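Local coordinates for protein sorbitol-6-phosphate dehydrogenase (Erwinia amylovora CFBP1430, PDB 5O3Z) that probably catalyses the reversible oxidation of sorbitol 6-phosphate to fructose 6-phosphate as a sorbitol-6-phosphate 2-dehydrogenase of the short-chain dehydrogenase/reductase family, at residues Y60-D65 and E81-A86; K137-Q142 and G180-S185; G164-T169 and S185-N190. One frame throughout, in Å; residues are numbered along the deposited sequence.

Contact 1. Residues Y60-D65 and E81-A86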
ATOM      1  N   TYR A  60     -22.288  26.786 -18.664  1.00 35.55           N
ATOM      2  CA  TYR A  60     -21.486  27.641 -19.581  1.00 35.75           C
ATOM      3  C   TYR A  60     -20.213  26.914 -20.014  1.00 34.53           C
ATOM      4  O   TYR A  60     -19.612  26.122 -19.236  1.00 28.90           O
ATOM      5  CB  TYR A  60     -21.096  28.953 -18.926  1.00 35.25           C
ATOM      6  CG  TYR A  60     -22.256  29.870 -18.755  1.00 39.66           C
ATOM      7  CD1 TYR A  60     -23.120  29.741 -17.642  1.00 38.73           C
ATOM      8  CD2 TYR A  60     -22.543  30.865 -19.720  1.00 39.74           C
ATOM      9  CE1 TYR A  60     -24.230  30.582 -17.484  1.00 41.85           C
ATOM     10  CE2 TYR A  60     -23.659  31.700 -19.567  1.00 41.24           C
ATOM     11  CZ  TYR A  60     -24.488  31.558 -18.463  1.00 41.68           C
ATOM     12  OH  TYR A  60     -25.553  32.399 -18.343  1.00 48.23           O
ATOM     13  N   GLY A  61     -19.832  27.122 -21.271  1.00 30.97           N
ATOM     14  CA  GLY A  61     -18.603  26.563 -21.830  1.00 30.06           C
ATOM     15  C   GLY A  61     -17.453  27.569 -21.722  1.00 33.81           C
ATOM     16  O   GLY A  61     -17.648  28.790 -21.947  1.00 32.42           O
ATOM     17  N   PHE A  62     -16.259  27.076 -21.409  1.00 29.88           N
ATOM     18  CA  PHE A  62     -15.052  27.929 -21.270  1.00 31.79           C
ATOM     19  C   PHE A  62     -13.887  27.253 -21.967  1.00 30.84           C
ATOM     20  O   PHE A  62     -13.843  26.042 -22.015  1.00 30.62           O
ATOM     21  CB  PHE A  62     -14.661  28.102 -19.830  1.00 30.91           C
ATOM     22  CG  PHE A  62     -15.699  28.777 -18.993  1.00 30.78           C
ATOM     23  CD1 PHE A  62     -16.803  28.051 -18.547  1.00 32.08           C
ATOM     24  CD2 PHE A  62     -15.563  30.094 -18.588  1.00 31.19           C
ATOM     25  CE1 PHE A  62     -17.745  28.633 -17.749  1.00 31.64           C
ATOM     26  CE2 PHE A  62     -16.545  30.700 -17.821  1.00 29.79           C
ATOM     27  CZ  PHE A  62     -17.621  29.960 -17.376  1.00 31.49           C
ATOM     28  N   LYS A  63     -12.982  28.054 -22.557  1.00 29.90           N
ATOM     29  CA  LYS A  63     -11.747  27.575 -23.116  1.00 30.37           C
ATOM     30  C   LYS A  63     -10.708  27.521 -22.000  1.00 30.74           C
ATOM     31  O   LYS A  63     -10.588  28.432 -21.185  1.00 26.68           O
ATOM     32  CB  LYS A  63     -11.247  28.525 -24.218  1.00 33.06           C
ATOM     33  CG  LYS A  63     -10.395  27.860 -25.289  1.00 35.39           C
ATOM     34  CD  LYS A  63      -8.912  28.057 -25.044  1.00 39.08           C
ATOM     35  CE  LYS A  63      -8.090  27.840 -26.321  1.00 40.80           C
ATOM     36  NZ  LYS A  63      -7.632  26.420 -26.469  1.00 40.82           N
ATOM     37  N   VAL A  64      -9.966  26.426 -21.956  1.00 32.43           N
ATOM     38  CA  VAL A  64      -8.757  26.400 -21.079  1.00 33.76           C
ATOM     39  C   VAL A  64      -7.687  25.428 -21.612  1.00 33.06           C
ATOM     40  O   VAL A  64      -7.989  24.393 -22.213  1.00 30.43           O
ATOM     41  CB  VAL A  64      -9.073  26.108 -19.587  1.00 32.77           C
ATOM     42  CG1 VAL A  64      -9.559  24.657 -19.399  1.00 35.69           C
ATOM     43  CG2 VAL A  64      -7.846  26.403 -18.733  1.00 33.65           C
ATOM     44  N   ASP A  65      -6.427  25.864 -21.437  1.00 31.31           N
ATOM     45  CA  ASP A  65      -5.267  25.046 -21.663  1.00 31.01           C
ATOM     46  C   ASP A  65      -4.777  24.835 -20.272  1.00 29.44           C
ATOM     47  O   ASP A  65      -4.201  25.776 -19.661  1.00 26.25           O
ATOM     48  CB  ASP A  65      -4.221  25.806 -22.521  1.00 32.34           C
ATOM     49  CG  ASP A  65      -2.887  25.067 -22.618  1.00 34.66           C
ATOM     50  OD1 ASP A  65      -2.765  23.903 -22.174  1.00 33.29           O
ATOM     51  OD2 ASP A  65      -1.947  25.628 -23.180  1.00 34.73           O
ATOM     52  N   GLU A  81     -16.840  35.129 -12.211  1.00 37.78           N
ATOM     53  CA  GLU A  81     -17.719  36.152 -12.838  1.00 40.10           C
ATOM     54  C   GLU A  81     -19.081  35.551 -13.164  1.00 43.57           C
ATOM     55  O   GLU A  81     -20.110  36.135 -12.820  1.00 41.67           O
ATOM     56  CB  GLU A  81     -17.151  36.667 -14.182  1.00 44.76           C
ATOM     57  CG  GLU A  81     -15.814  37.426 -14.157  1.00 48.64           C
ATOM     58  CD  GLU A  81     -15.068  37.374 -15.518  1.00 53.81           C
ATOM     59  OE1 GLU A  81     -15.691  37.128 -16.593  1.00 60.71           O
ATOM     60  OE2 GLU A  81     -13.833  37.575 -15.529  1.00 58.22           O
ATOM     61  N   THR A  82     -19.076  34.369 -13.811  1.00 38.79           N
ATOM     62  CA  THR A  82     -20.272  33.688 -14.296  1.00 34.47           C
ATOM     63  C   THR A  82     -21.240  33.061 -13.226  1.00 35.38           C
ATOM     64  O   THR A  82     -22.464  33.346 -13.247  1.00 31.75           O
ATOM     65  CB  THR A  82     -19.855  32.636 -15.338  1.00 35.23           C
ATOM     66  OG1 THR A  82     -19.096  33.276 -16.365  1.00 33.51           O
ATOM     67  CG2 THR A  82     -21.058  31.900 -15.972  1.00 36.99           C
ATOM     68  N   PHE A  83     -20.732  32.202 -12.327  1.00 33.63           N
ATOM     69  CA  PHE A  83     -21.542  31.580 -11.282  1.00 33.24           C
ATOM     70  C   PHE A  83     -21.352  32.167  -9.927  1.00 30.86           C
ATOM     71  O   PHE A  83     -22.095  31.851  -9.054  1.00 33.16           O
ATOM     72  CB  PHE A  83     -21.286  30.062 -11.175  1.00 34.03           C
ATOM     73  CG  PHE A  83     -21.479  29.312 -12.453  1.00 32.84           C
ATOM     74  CD1 PHE A  83     -22.747  28.923 -12.863  1.00 32.26           C
ATOM     75  CD2 PHE A  83     -20.404  28.998 -13.255  1.00 32.79           C
ATOM     76  CE1 PHE A  83     -22.932  28.211 -14.032  1.00 29.62           C
ATOM     77  CE2 PHE A  83     -20.586  28.312 -14.456  1.00 31.70           C
ATOM     78  CZ  PHE A  83     -21.850  27.898 -14.823  1.00 32.04           C
ATOM     79  N   GLY A  84     -20.346  32.992  -9.709  1.00 32.29           N
ATOM     80  CA  GLY A  84     -20.077  33.569  -8.375  1.00 33.22           C
ATOM     81  C   GLY A  84     -19.547  32.640  -7.280  1.00 32.83           C
ATOM     82  O   GLY A  84     -19.385  33.059  -6.152  1.00 36.97           O
ATOM     83  N   ARG A  85     -19.295  31.380  -7.607  1.00 33.99           N
ATOM     84  CA  ARG A  85     -18.708  30.428  -6.639  1.00 32.71           C
ATOM     85  C   ARG A  85     -18.205  29.182  -7.366  1.00 31.32           C
ATOM     86  O   ARG A  85     -18.419  28.998  -8.577  1.00 26.48           O
ATOM     87  CB  ARG A  85     -19.777  30.024  -5.630  1.00 34.97           C
ATOM     88  CG  ARG A  85     -20.981  29.414  -6.357  1.00 37.46           C
ATOM     89  CD  ARG A  85     -22.072  29.051  -5.432  1.00 41.62           C
ATOM     90  NE  ARG A  85     -21.532  28.261  -4.337  1.00 44.02           N
ATOM     91  CZ  ARG A  85     -22.157  28.021  -3.207  1.00 48.56           C
ATOM     92  NH1 ARG A  85     -23.383  28.474  -3.007  1.00 56.30           N
ATOM     93  NH2 ARG A  85     -21.554  27.303  -2.280  1.00 51.38           N
ATOM     94  N   ALA A  86     -17.519  28.322  -6.616  1.00 32.00           N
ATOM     95  CA  ALA A  86     -17.079  27.010  -7.126  1.00 30.14           C
ATOM     96  C   ALA A  86     -17.003  26.020  -5.949  1.00 30.07           C
ATOM     97  O   ALA A  86     -16.522  26.360  -4.862  1.00 31.01           O
ATOM     98  CB  ALA A  86     -15.745  27.116  -7.799  1.00 33.34           C
TER
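Tyr-60 and Phe-62, two alternate residues on strand 59-63, outermost within this chain in the Rossmann-fold sheet, meet Thr-82 and Phe-83 in the last turn of helix 69-83, the helix that follows this strand in the chain. The close packing centres on the Tyr-60 ring. Thr-82 CG2 stands over one face of it in a CH-pi contact, 3.7 Å from the centroid and 23° off the ring normal, with Tyr-60 CD1 the nearest ring atom to Thr-82 CG2 at 3.4 Å. Thr-82 OG1 lies beside the backbone N (chi1 -55°), which leaves the methyl, CG2, anti to that N; OG1 bonds back to Ala-78 O one turn earlier. The edge of Tyr-60 is turned toward the face of Phe-83 in an offset edge-to-face pair, planes at 76° and centroids 5.7 Å apart, with Phe-83 CZ 3.6 Å from Tyr-60 CD1. Inward, Phe-83 continues onto His-32, Ala-34 and Val-8, and Phe-62 onto Leu-75 and Ala-78. Although gripped by Thr-82 CG2 and Phe-83, Tyr-60 as a whole remains exposed to solvent. The looser part lies at Gly-84, where the chain leaves the helix with positive phi, and at Phe-62, which touches more lightly, meeting Thr-82 and Phe-83 at its edge. Its CE1 lies 4.4 Å from Phe-83 CE2, and its CZ comes 3.8 Å from Thr-82 OG1.

Contact 2. Residues K137-Q142 and G180-S185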
ATOM      1  N   LYS A 137     -16.968  24.258   1.697  1.00 35.27           N
ATOM      2  CA  LYS A 137     -16.373  23.007   2.080  1.00 37.19           C
ATOM      3  C   LYS A 137     -16.375  22.210   0.833  1.00 34.56           C
ATOM      4  O   LYS A 137     -17.273  21.366   0.606  1.00 31.64           O
ATOM      5  CB  LYS A 137     -17.216  22.294   3.110  1.00 39.61           C
ATOM      6  CG  LYS A 137     -17.335  22.999   4.444  1.00 45.20           C
ATOM      7  CD  LYS A 137     -18.509  22.346   5.189  1.00 47.45           C
ATOM      8  CE  LYS A 137     -19.010  23.187   6.338  1.00 50.99           C
ATOM      9  NZ  LYS A 137     -17.897  23.789   7.117  1.00 55.15           N
ATOM     10  N   GLY A 138     -15.379  22.487   0.001  1.00 31.44           N
ATOM     11  CA  GLY A 138     -15.388  22.044  -1.396  1.00 29.32           C
ATOM     12  C   GLY A 138     -14.820  20.650  -1.599  1.00 26.86           C
ATOM     13  O   GLY A 138     -14.456  20.001  -0.667  1.00 24.65           O
ATOM     14  N   ARG A 139     -14.850  20.203  -2.849  1.00 26.36           N
ATOM     15  CA  ARG A 139     -14.349  18.941  -3.298  1.00 26.07           C
ATOM     16  C   ARG A 139     -13.418  19.126  -4.514  1.00 26.55           C
ATOM     17  O   ARG A 139     -13.672  19.967  -5.395  1.00 23.91           O
ATOM     18  CB  ARG A 139     -15.515  18.150  -3.722  1.00 26.87           C
ATOM     19  CG  ARG A 139     -16.529  17.965  -2.621  1.00 28.78           C
ATOM     20  CD  ARG A 139     -16.001  17.007  -1.599  1.00 28.18           C
ATOM     21  NE  ARG A 139     -16.929  16.604  -0.589  1.00 26.69           N
ATOM     22  CZ  ARG A 139     -17.028  17.111   0.628  1.00 28.43           C
ATOM     23  NH1 ARG A 139     -16.326  18.168   1.018  1.00 28.01           N
ATOM     24  NH2 ARG A 139     -17.909  16.557   1.494  1.00 31.10           N
ATOM     25  N   ILE A 140     -12.351  18.342  -4.573  1.00 24.99           N
ATOM     26  CA  ILE A 140     -11.490  18.289  -5.723  1.00 26.27           C
ATOM     27  C   ILE A 140     -11.376  16.811  -6.035  1.00 26.25           C
ATOM     28  O   ILE A 140     -10.974  16.031  -5.151  1.00 24.81           O
ATOM     29  CB  ILE A 140     -10.111  18.896  -5.458  1.00 25.90           C
ATOM     30  CG1 ILE A 140     -10.196  20.394  -5.154  1.00 26.64           C
ATOM     31  CG2 ILE A 140      -9.187  18.616  -6.632  1.00 27.04           C
ATOM     32  CD1 ILE A 140      -8.913  21.023  -4.645  1.00 26.66           C
ATOM     33  N   ILE A 141     -11.725  16.429  -7.240  1.00 24.31           N
ATOM     34  CA  ILE A 141     -11.620  15.041  -7.626  1.00 26.94           C
ATOM     35  C   ILE A 141     -10.836  14.952  -8.875  1.00 26.67           C
ATOM     36  O   ILE A 141     -11.243  15.503  -9.904  1.00 27.49           O
ATOM     37  CB  ILE A 141     -13.010  14.416  -7.797  1.00 29.34           C
ATOM     38  CG1 ILE A 141     -13.647  14.255  -6.398  1.00 31.18           C
ATOM     39  CG2 ILE A 141     -12.918  13.051  -8.457  1.00 28.49           C
ATOM     40  CD1 ILE A 141     -15.143  14.047  -6.416  1.00 35.26           C
ATOM     41  N   GLN A 142      -9.738  14.173  -8.846  1.00 25.23           N
ATOM     42  CA  GLN A 142      -8.969  13.881 -10.053  1.00 25.52           C
ATOM     43  C   GLN A 142      -9.298  12.557 -10.723  1.00 24.31           C
ATOM     44  O   GLN A 142      -9.333  11.508 -10.084  1.00 26.24           O
ATOM     45  CB  GLN A 142      -7.471  13.815  -9.691  1.00 27.24           C
ATOM     46  CG  GLN A 142      -6.528  13.851 -10.899  1.00 29.03           C
ATOM     47  CD  GLN A 142      -5.184  13.076 -10.693  1.00 28.97           C
ATOM     48  OE1 GLN A 142      -5.000  12.315  -9.723  1.00 26.62           O
ATOM     49  NE2 GLN A 142      -4.281  13.210 -11.685  1.00 27.27           N
ATOM     50  N   GLY A 180     -11.951  22.446   5.270  1.00 27.32           N
ATOM     51  CA  GLY A 180     -13.065  21.564   4.970  1.00 26.47           C
ATOM     52  C   GLY A 180     -13.180  21.210   3.526  1.00 23.56           C
ATOM     53  O   GLY A 180     -14.251  20.880   3.031  1.00 25.07           O
ATOM     54  N   ILE A 181     -12.089  21.315   2.793  1.00 24.55           N
ATOM     55  CA  ILE A 181     -12.095  20.832   1.430  1.00 24.79           C
ATOM     56  C   ILE A 181     -11.416  19.458   1.401  1.00 24.51           C
ATOM     57  O   ILE A 181     -10.329  19.346   1.873  1.00 23.07           O
ATOM     58  CB  ILE A 181     -11.321  21.767   0.467  1.00 25.25           C
ATOM     59  CG1 ILE A 181     -11.904  23.197   0.482  1.00 26.69           C
ATOM     60  CG2 ILE A 181     -11.495  21.232  -0.956  1.00 26.01           C
ATOM     61  CD1 ILE A 181     -11.024  24.215  -0.173  1.00 26.49           C
ATOM     62  N   THR A 182     -12.076  18.477   0.814  1.00 23.36           N
ATOM     63  CA  THR A 182     -11.512  17.167   0.561  1.00 23.89           C
ATOM     64  C   THR A 182     -11.052  16.975  -0.913  1.00 23.83           C
ATOM     65  O   THR A 182     -11.568  17.585  -1.831  1.00 24.36           O
ATOM     66  CB  THR A 182     -12.505  16.052   0.903  1.00 22.38           C
ATOM     67  OG1 THR A 182     -13.540  15.998  -0.071  1.00 24.58           O
ATOM     68  CG2 THR A 182     -13.076  16.204   2.245  1.00 22.25           C
ATOM     69  N   VAL A 183     -10.112  16.039  -1.115  1.00 24.35           N
ATOM     70  CA  VAL A 183      -9.391  15.825  -2.371  1.00 22.63           C
ATOM     71  C   VAL A 183      -9.180  14.321  -2.508  1.00 22.45           C
ATOM     72  O   VAL A 183      -8.654  13.696  -1.553  1.00 22.52           O
ATOM     73  CB  VAL A 183      -8.014  16.481  -2.292  1.00 22.83           C
ATOM     74  CG1 VAL A 183      -7.319  16.495  -3.701  1.00 22.13           C
ATOM     75  CG2 VAL A 183      -8.098  17.881  -1.684  1.00 24.30           C
ATOM     76  N   HIS A 184      -9.567  13.775  -3.640  1.00 22.82           N
ATOM     77  CA  HIS A 184      -9.442  12.361  -4.019  1.00 22.93           C
ATOM     78  C   HIS A 184      -8.984  12.165  -5.404  1.00 24.61           C
ATOM     79  O   HIS A 184      -9.218  13.022  -6.270  1.00 23.28           O
ATOM     80  CB  HIS A 184     -10.779  11.653  -3.906  1.00 23.19           C
ATOM     81  CG  HIS A 184     -11.380  11.722  -2.549  1.00 23.03           C
ATOM     82  ND1 HIS A 184     -10.835  11.029  -1.471  1.00 24.12           N
ATOM     83  CD2 HIS A 184     -12.434  12.437  -2.063  1.00 23.16           C
ATOM     84  CE1 HIS A 184     -11.513  11.348  -0.374  1.00 23.94           C
ATOM     85  NE2 HIS A 184     -12.502  12.193  -0.704  1.00 23.84           N
ATOM     86  N   SER A 185      -8.343  11.014  -5.646  1.00 21.28           N
ATOM     87  CA  SER A 185      -8.003  10.577  -6.963  1.00 20.86           C
ATOM     88  C   SER A 185      -8.774   9.291  -7.211  1.00 21.93           C
ATOM     89  O   SER A 185      -8.826   8.373  -6.331  1.00 20.53           O
ATOM     90  CB  SER A 185      -6.483  10.375  -7.069  1.00 21.49           C
ATOM     91  OG  SER A 185      -5.787  11.618  -7.197  1.00 21.62           O
TER
HETATM   92  O   HOH W   1     -13.314  15.393  -3.227  1.00 36.03           O
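Gly-138 O is gripped from opposite faces of its carbonyl plane: Thr-182 N donates across the strands at 3.2 Å, and Arg-139 NH1 reaches back at 3.1 Å from Gly-138 O, well above that plane. The arginine folds back through a bend at chi2 (-72°), which lays one face of its guanidinium against Thr-182 OG1 and brings Arg-139 CD to 3.1 Å from that oxygen. Arg-139 NH2 is held by Ser-243 O. Further along, Ile-140 N donates to Thr-182 O, His-184 N to Ile-140 O, and Gln-142 N to His-184 O, the last pair 2.9 Å apart and nearly straight at 170°. This is the ladder of two neighbouring parallel strands in a Rossmann fold, joined by the beta-alpha-beta crossover through helix 156-176. A water gives a proton to Ile-140 O and also bonds Thr-182 OG1, on the sheet face of Arg-139, Ile-141 and His-184. On the other face Ile-140 and Val-183 run alongside each other, with Ile-140 CG2 4.1 Å from Val-183 CG1, against Tyr-120. There too, Ser-185 OG, also bonded to Thr-169 OG1 of helix 156-176, donates in the carbonyl plane to Gln-142 OE1 at 2.7 Å, and Asn-144 ND2 shares that buried acceptor.

Contact 3. Residues G164-T169 and S185-N190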
ATOM      1  N   GLY A 164       2.348  10.521  -9.507  1.00 20.82           N
ATOM      2  CA  GLY A 164       2.537  11.892  -9.036  1.00 21.41           C
ATOM      3  C   GLY A 164       1.240  12.582  -8.687  1.00 22.53           C
ATOM      4  O   GLY A 164       1.142  13.247  -7.645  1.00 21.91           O
ATOM      5  N   GLY A 165       0.208  12.293  -9.451  1.00 20.90           N
ATOM      6  CA  GLY A 165      -1.135  12.779  -9.039  1.00 20.35           C
ATOM      7  C   GLY A 165      -1.620  12.314  -7.647  1.00 20.51           C
ATOM      8  O   GLY A 165      -2.304  13.035  -6.951  1.00 20.18           O
ATOM      9  N   VAL A 166      -1.297  11.066  -7.276  1.00 20.18           N
ATOM     10  CA  VAL A 166      -1.667  10.570  -5.941  1.00 18.48           C
ATOM     11  C   VAL A 166      -0.982  11.373  -4.911  1.00 18.41           C
ATOM     12  O   VAL A 166      -1.598  11.816  -3.966  1.00 17.51           O
ATOM     13  CB  VAL A 166      -1.326   9.088  -5.785  1.00 17.53           C
ATOM     14  CG1 VAL A 166      -1.605   8.661  -4.314  1.00 17.85           C
ATOM     15  CG2 VAL A 166      -2.118   8.304  -6.825  1.00 17.42           C
ATOM     16  N   GLY A 167       0.310  11.566  -5.117  1.00 19.59           N
ATOM     17  CA  GLY A 167       1.109  12.427  -4.217  1.00 20.37           C
ATOM     18  C   GLY A 167       0.552  13.840  -4.069  1.00 20.30           C
ATOM     19  O   GLY A 167       0.450  14.369  -2.963  1.00 18.57           O
ATOM     20  N   LEU A 168       0.210  14.438  -5.210  1.00 20.19           N
ATOM     21  CA  LEU A 168      -0.391  15.785  -5.171  1.00 21.57           C
ATOM     22  C   LEU A 168      -1.733  15.784  -4.443  1.00 22.15           C
ATOM     23  O   LEU A 168      -1.938  16.579  -3.530  1.00 21.55           O
ATOM     24  CB  LEU A 168      -0.521  16.368  -6.572  1.00 22.05           C
ATOM     25  CG  LEU A 168      -1.116  17.760  -6.591  1.00 21.88           C
ATOM     26  CD1 LEU A 168      -0.362  18.743  -5.710  1.00 21.99           C
ATOM     27  CD2 LEU A 168      -1.177  18.252  -7.973  1.00 22.50           C
ATOM     28  N   THR A 169      -2.583  14.788  -4.745  1.00 22.15           N
ATOM     29  CA  THR A 169      -3.840  14.572  -4.004  1.00 21.79           C
ATOM     30  C   THR A 169      -3.631  14.479  -2.485  1.00 21.38           C
ATOM     31  O   THR A 169      -4.386  15.089  -1.752  1.00 21.26           O
ATOM     32  CB  THR A 169      -4.639  13.343  -4.522  1.00 20.94           C
ATOM     33  OG1 THR A 169      -5.334  13.610  -5.734  1.00 21.38           O
ATOM     34  CG2 THR A 169      -5.610  12.863  -3.501  1.00 21.52           C
ATOM     35  N   SER A 185      -8.343  11.014  -5.646  1.00 21.28           N
ATOM     36  CA  SER A 185      -8.003  10.577  -6.963  1.00 20.86           C
ATOM     37  C   SER A 185      -8.774   9.291  -7.211  1.00 21.93           C
ATOM     38  O   SER A 185      -8.826   8.373  -6.331  1.00 20.53           O
ATOM     39  CB  SER A 185      -6.483  10.375  -7.069  1.00 21.49           C
ATOM     40  OG  SER A 185      -5.787  11.618  -7.197  1.00 21.62           O
ATOM     41  N   LEU A 186      -9.379   9.193  -8.386  1.00 21.02           N
ATOM     42  CA  LEU A 186     -10.153   8.020  -8.748  1.00 21.72           C
ATOM     43  C   LEU A 186      -9.365   7.164  -9.646  1.00 22.40           C
ATOM     44  O   LEU A 186      -9.008   7.593 -10.733  1.00 21.03           O
ATOM     45  CB  LEU A 186     -11.485   8.399  -9.465  1.00 23.01           C
ATOM     46  CG  LEU A 186     -12.502   9.267  -8.756  1.00 23.71           C
ATOM     47  CD1 LEU A 186     -13.868   9.228  -9.484  1.00 24.17           C
ATOM     48  CD2 LEU A 186     -12.630   8.862  -7.271  1.00 25.02           C
ATOM     49  N   MET A 187      -9.056   5.932  -9.216  1.00 19.99           N
ATOM     50  CA  MET A 187      -8.182   5.111  -9.966  1.00 21.19           C
ATOM     51  C   MET A 187      -8.960   4.221 -10.886  1.00 22.20           C
ATOM     52  O   MET A 187      -9.343   3.107 -10.558  1.00 24.83           O
ATOM     53  CB  MET A 187      -7.193   4.364  -9.011  1.00 20.72           C
ATOM     54  CG  MET A 187      -6.838   5.149  -7.750  1.00 19.59           C
ATOM     55  SD  MET A 187      -5.960   6.706  -8.070  1.00 20.16           S
ATOM     56  CE  MET A 187      -4.359   6.104  -8.674  1.00 19.82           C
ATOM     57  N   LEU A 188      -9.188   4.661 -12.101  1.00 23.25           N
ATOM     58  CA  LEU A 188     -10.044   3.896 -13.020  1.00 23.21           C
ATOM     59  C   LEU A 188      -9.397   2.714 -13.614  1.00 23.69           C
ATOM     60  O   LEU A 188      -8.204   2.724 -13.920  1.00 23.89           O
ATOM     61  CB  LEU A 188     -10.510   4.789 -14.183  1.00 23.19           C
ATOM     62  CG  LEU A 188     -11.199   6.086 -13.723  1.00 23.18           C
ATOM     63  CD1 LEU A 188     -11.757   6.790 -14.927  1.00 23.78           C
ATOM     64  CD2 LEU A 188     -12.243   5.974 -12.627  1.00 24.30           C
ATOM     65  N   GLY A 189     -10.176   1.645 -13.848  1.00 24.62           N
ATOM     66  CA  GLY A 189      -9.727   0.574 -14.705  1.00 23.19           C
ATOM     67  C   GLY A 189      -9.883   1.030 -16.153  1.00 26.17           C
ATOM     68  O   GLY A 189     -10.036   2.221 -16.412  1.00 28.18           O
ATOM     69  N   ASN A 190      -9.907   0.083 -17.066  1.00 26.91           N
ATOM     70  CA  ASN A 190      -9.883   0.340 -18.488  1.00 29.49           C
ATOM     71  C   ASN A 190     -11.297   0.623 -18.996  1.00 30.07           C
ATOM     72  O   ASN A 190     -12.225  -0.139 -18.700  1.00 30.62           O
ATOM     73  CB  ASN A 190      -9.347  -0.880 -19.243  1.00 32.01           C
ATOM     74  CG  ASN A 190      -7.897  -1.214 -18.917  1.00 35.12           C
ATOM     75  OD1 ASN A 190      -7.000  -0.376 -19.087  1.00 32.88           O
ATOM     76  ND2 ASN A 190      -7.639  -2.492 -18.583  1.00 30.67           N
TER
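Thr-169 and Ser-185 adopt the same first torsion (chi1 -77° in each), with the hydroxyl oxygen beside the backbone N and anti to the carbonyl carbon, and this turns the two hydroxyls together between helix 156-176 and strand 182-188. Thr-169 OG1 and Ser-185 OG are 2.5 Å apart, a short hydrogen bond. Thr-169 OG1 also lies 3.3 Å from Gly-165 O, one turn back in its own helix, a weak interaction at best, and it is bonded to Tyr-120 OH from helix 106-133. The Thr-169 methyl, CG2, is anti to the backbone N and sits 3.9 Å from Ser-185 N, and Thr-169 thereby meets the strand with both its polar and its apolar branch. The second point of contact is apolar. Met-187 has a first torsion twisted away from the staggered value (chi1 -31°) and bends again at the next two, which swings its methyl back to the helix: Met-187 CE lies 3.6 Å from Val-166 CG2, the side chains crossing at about a right angle. Helix and strand run roughly antiparallel (154°), the axes of the short segments approaching to 9.4 Å, as expected where the helix of a beta-alpha-beta crossover packs on its sheet. In this family the same helix carries the YxxxK motif near its start. Val-166 also packs on Phe-163 of a neighbouring subunit, placing this helix at a subunit interface. The hydroxyls of Thr-169 and Ser-185 thus form the middle of a polar chain running from Tyr-120 OH to Gln-142, which pairs these buried groups with one another and with both ends.

In the fold
Contact 1 is a surface contact, while contacts 2 and 3 are buried. All three reach the same parallel sheet. Contact 1 holds a helix end to a strand outermost within this chain, and its centre lies about 18 Å from that of contact 2 and about 24 Å from that of contact 3. Contacts 2 and 3 belong to one beta-alpha-beta unit and share strand 182-188 and Ser-185: contact 2 joins that strand to its neighbour 139-145, contact 3 to the connecting helix 156-176. They meet where Gln-142 O probably accepts from Leu-186 N and where Thr-169 CG2 packs on His-184 CA. Aromatic packing dominates at the edge, backbone hydrogen bonds between the inner strands, and hydroxyls with a methionine-valine pair beneath the helix.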